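PDB 6SQX: peptide-binding protein from Photobacterium damsela subsp. piscicida, which probably acts as a secreted NlpC/P60 cysteine endopeptidase that cleaves the cell-wall peptidoglycan of potentially competing bacteria. Local coordinates for residues 359-362 against 363-367; 386-389 against 390-394. All coordinates share one frame; numbering follows the deposited sequence.

Contact 1 (359-362 against 363-367); sequences QSEE and QRKEL
The side-chain amides of Q359 and Q363 meet with their planes 70° apart, the two chains crossing at about a right angle, and OE1 of Q359 lies 3.7 Å from CB of Q363. OE1 of Q363 receives the backbone N-H of S360 in the carbonyl plane, on a lone pair (S360 N to Q363 OE1 2.9 Å). The Q359 amide instead turns its NE2 to the hydroxyl of Y354. The carbonyl oxygens of Q359 and S360 approach the R364 guanidinium obliquely; its NH1 binds the carbonyls of W463 and A465, and its NH2 that of M356. E361 and K365 run side by side, both extended, and close a salt bridge through the anti lone pair of the carboxylate (E361 OE2 to K365 NZ 2.9 Å), while the lysine also makes a cation-pi contact with W463. The S360 hydroxyl, lying between its own backbone N and carbonyl carbon (chi1 67°), accepts from the backbone N of Q363 at 3.1 Å. With the S360 N to Q363 OE1 bond, this reciprocal pair is a capping box, S360 being the N-cap of helix 361-370 in the NlpC/P60 domain.

Contact 2 (386-389 against 390-394); sequences FGNS and KTSTS. With EDO (1,2-ethanediol), chain L.
F386 and S394 are joined by a main-chain hydrogen bond between the two arms of the turn: S394 N reaches F386 O at 2.7 Å, in the carbonyl plane and nearly straight (165° at the hydrogen). Two CA-H...O contacts accompany it. The CA of T393 leans on the same F386 carbonyl, and the CA of G387 points at S392 O at 3.3 Å, an approach for which the lack of a side chain on G387 leaves room.

Hydroxyls gather at the far end of the turn. Those of S389 and S392 are 2.8 Å apart (OG to OG) and hydrogen-bonded, with the owner of the proton unsettled. S392 sets its OG between its own backbone N and carbonyl carbon (chi1 68°). In one of its two conformers, N388 places OD1 3.0 Å from OG of S392.

These bonds fold the connection between the antiparallel neighbours 382-387 and 395-405 of the six-stranded sheet in the NlpC/P60 domain, a beta hairpin with a long loop. OG1 of T393 is hydrogen-bonded to the hydroxyl of S343, and the F386 ring meets that of F468 with planes about perpendicular.

Water and solvent molecules extend the polar network. One water accepts from N388 N and donates to S392 OG (2.9 Å from the water oxygen), bridging the two arms; another bonds T391 OG1 and only weakly S389 OG. S394 OG shares a 2.7 Å hydrogen bond with O1 of an ethanediol, probably from the crystallisation liquor, whose C1 lies against CB of F386.

How the contacts relate
Both contacts are local and belong to the NlpC/P60 domain, in series along the chain: contact 1 starts helix 361-370, and contact 2 turns the chain after strand 382-387, the next regular element. Their centres are about 17 Å apart and their nearest atoms about 7 Å, without touching. Contact 1 is a surface contact with buried R364 among its residues; contact 2 is partly buried, with F386 and G387 covered and the loop residues more open. The chemistry differs accordingly. Charged pairing and repeated helical backbone bonds mark 359-367, whereas 386-394 relies on neutral hydroxyls, one main-chain bond from the loop residue S394 back to the strand end, and bridging water.

Contact 1 (359-362 against 363-367)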
# COMPACT_ATOMS: atom_id res chain seq x y z
N GLN A 359 22.12 -0.74 17.90
CA GLN A 359 22.11 0.54 18.59
C GLN A 359 21.01 0.59 19.64
O GLN A 359 19.92 0.06 19.44
CB GLN A 359 21.98 1.69 17.61
CG GLN A 359 22.95 1.54 16.46
CD GLN A 359 23.35 2.84 15.86
OE1 GLN A 359 23.58 3.82 16.58
NE2 GLN A 359 23.44 2.88 14.54
N SER A 360 21.33 1.21 20.77
CA SER A 360 20.42 1.22 21.90
C SER A 360 19.26 2.18 21.66
O SER A 360 19.28 3.00 20.73
CB SER A 360 21.16 1.66 23.17
OG SER A 360 21.54 3.03 23.07
N GLU A 361 18.24 2.06 22.51
CA GLU A 361 17.16 3.04 22.49
C GLU A 361 17.71 4.45 22.57
O GLU A 361 17.27 5.34 21.84
CB GLU A 361 16.22 2.78 23.67
CG GLU A 361 15.17 3.84 23.85
CD GLU A 361 14.22 3.54 24.99
OE1 GLU A 361 14.37 2.47 25.63
OE2 GLU A 361 13.30 4.36 25.22
N GLU A 362 18.68 4.67 23.46
CA GLU A 362 19.25 5.99 23.60
C GLU A 362 19.88 6.46 22.29
O GLU A 362 19.67 7.61 21.88
CB GLU A 362 20.28 5.99 24.73
CG GLU A 362 19.67 5.82 26.14
CD GLU A 362 18.98 4.45 26.37
OE1 GLU A 362 17.96 4.43 27.11
OE2 GLU A 362 19.45 3.41 25.82
N GLN A 363 20.63 5.59 21.61
CA GLN A 363 21.27 5.98 20.36
C GLN A 363 20.24 6.24 19.27
O GLN A 363 20.39 7.19 18.48
CB GLN A 363 22.26 4.91 19.91
CG GLN A 363 23.52 4.87 20.73
CD GLN A 363 24.36 3.65 20.41
OE1 GLN A 363 23.88 2.52 20.49
NE2 GLN A 363 25.61 3.88 20.05
N ARG A 364 19.19 5.41 19.20
CA ARG A 364 18.14 5.61 18.21
C ARG A 364 17.45 6.95 18.41
O ARG A 364 17.18 7.68 17.44
CB ARG A 364 17.13 4.45 18.28
CG ARG A 364 17.71 3.10 17.84
CD ARG A 364 16.82 1.96 18.28
NE ARG A 364 17.37 0.66 17.87
CZ ARG A 364 16.71 -0.48 17.90
NH1 ARG A 364 15.47 -0.52 18.35
NH2 ARG A 364 17.30 -1.61 17.47
N LYS A 365 17.13 7.29 19.66
CA LYS A 365 16.49 8.58 19.92
C LYS A 365 17.43 9.73 19.63
O LYS A 365 17.00 10.78 19.14
CB LYS A 365 16.00 8.63 21.35
CG LYS A 365 14.81 7.73 21.58
CD LYS A 365 14.27 7.85 22.99
CE LYS A 365 12.92 7.13 23.09
NZ LYS A 365 12.44 7.00 24.49
N GLU A 366 18.73 9.56 19.89
CA GLU A 366 19.70 10.59 19.54
C GLU A 366 19.65 10.93 18.05
O GLU A 366 19.68 12.10 17.67
CB GLU A 366 21.11 10.12 19.92
CG GLU A 366 21.47 10.34 21.36
CD GLU A 366 21.59 11.82 21.70
OE1 GLU A 366 21.97 12.61 20.81
OE2 GLU A 366 21.31 12.19 22.86
N LEU A 367 19.56 9.90 17.20
CA LEU A 367 19.51 10.16 15.76
C LEU A 367 18.18 10.80 15.37
O LEU A 367 18.17 11.84 14.70
CB LEU A 367 19.74 8.87 14.96
CG LEU A 367 19.45 9.04 13.45
CD1 LEU A 367 20.31 10.14 12.78
CD2 LEU A 367 19.60 7.71 12.70

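Contact 2 (386-389 against 390-394)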
# COMPACT_ATOMS: atom_id res chain seq x y z
N PHE A 386 10.38 -1.12 11.39
CA PHE A 386 10.49 -1.80 12.68
C PHE A 386 10.22 -3.27 12.45
O PHE A 386 9.35 -3.62 11.65
CB PHE A 386 9.42 -1.27 13.68
CG PHE A 386 9.30 0.25 13.72
CD1 PHE A 386 8.49 0.91 12.80
CD2 PHE A 386 9.96 0.99 14.69
CE1 PHE A 386 8.36 2.30 12.82
CE2 PHE A 386 9.83 2.39 14.75
CZ PHE A 386 9.01 3.05 13.80
N GLY A 387 10.93 -4.14 13.16
CA GLY A 387 10.63 -5.55 13.04
C GLY A 387 11.18 -6.33 14.22
O GLY A 387 11.83 -5.78 15.11
N ASN A 388 10.90 -7.65 14.22
CA ASN A 388 11.25 -8.53 15.33
C ASN A 388 12.57 -9.25 15.15
O ASN A 388 12.93 -10.06 15.99
CB ASN A 388 10.13 -9.57 15.59
CG ASN A 388 10.01 -10.62 14.48
OD1 ASN A 388 10.85 -10.72 13.58
ND2 ASN A 388 8.95 -11.42 14.55
N SER A 389 13.29 -8.99 14.05
CA SER A 389 14.62 -9.52 13.82
C SER A 389 15.42 -8.45 13.08
O SER A 389 14.87 -7.45 12.60
CB SER A 389 14.60 -10.81 12.99
OG SER A 389 14.30 -10.54 11.62
N LYS A 390 16.74 -8.67 12.95
CA LYS A 390 17.59 -7.68 12.30
C LYS A 390 17.07 -7.28 10.92
O LYS A 390 17.05 -6.09 10.57
CB LYS A 390 19.03 -8.21 12.19
CG LYS A 390 19.99 -7.21 11.53
CD LYS A 390 21.47 -7.68 11.55
CE LYS A 390 21.66 -8.95 10.74
NZ LYS A 390 23.11 -9.34 10.69
N THR A 391 16.62 -8.26 10.13
CA THR A 391 16.27 -7.99 8.74
C THR A 391 14.77 -7.96 8.45
O THR A 391 14.38 -7.51 7.37
CB THR A 391 16.95 -9.00 7.80
OG1 THR A 391 16.49 -10.32 8.14
CG2 THR A 391 18.47 -8.93 7.96
N SER A 392 13.92 -8.42 9.35
CA SER A 392 12.51 -8.43 9.00
C SER A 392 11.82 -7.13 9.40
O SER A 392 12.30 -6.37 10.26
CB SER A 392 11.79 -9.62 9.62
OG SER A 392 11.73 -9.47 11.02
N THR A 393 10.72 -6.85 8.73
CA THR A 393 9.94 -5.68 9.08
C THR A 393 8.48 -6.07 9.27
O THR A 393 7.93 -6.87 8.52
CB THR A 393 10.05 -4.56 8.00
OG1 THR A 393 9.66 -5.09 6.74
CG2 THR A 393 11.50 -4.00 7.93
N SER A 394 7.86 -5.48 10.29
CA SER A 394 6.44 -5.65 10.53
C SER A 394 5.71 -4.33 10.72
O SER A 394 4.50 -4.35 10.94
CB SER A 394 6.21 -6.56 11.73
OG SER A 394 6.95 -6.09 12.82
C1 EDO L . 6.71 -3.67 15.20
O1 EDO L . 5.77 -4.63 14.70
C2 EDO L . 7.50 -4.28 16.35
O2 EDO L . 8.21 -5.44 15.88
O HOH W 1 9.12 -8.52 12.00
O HOH W 2 17.51 -11.10 10.72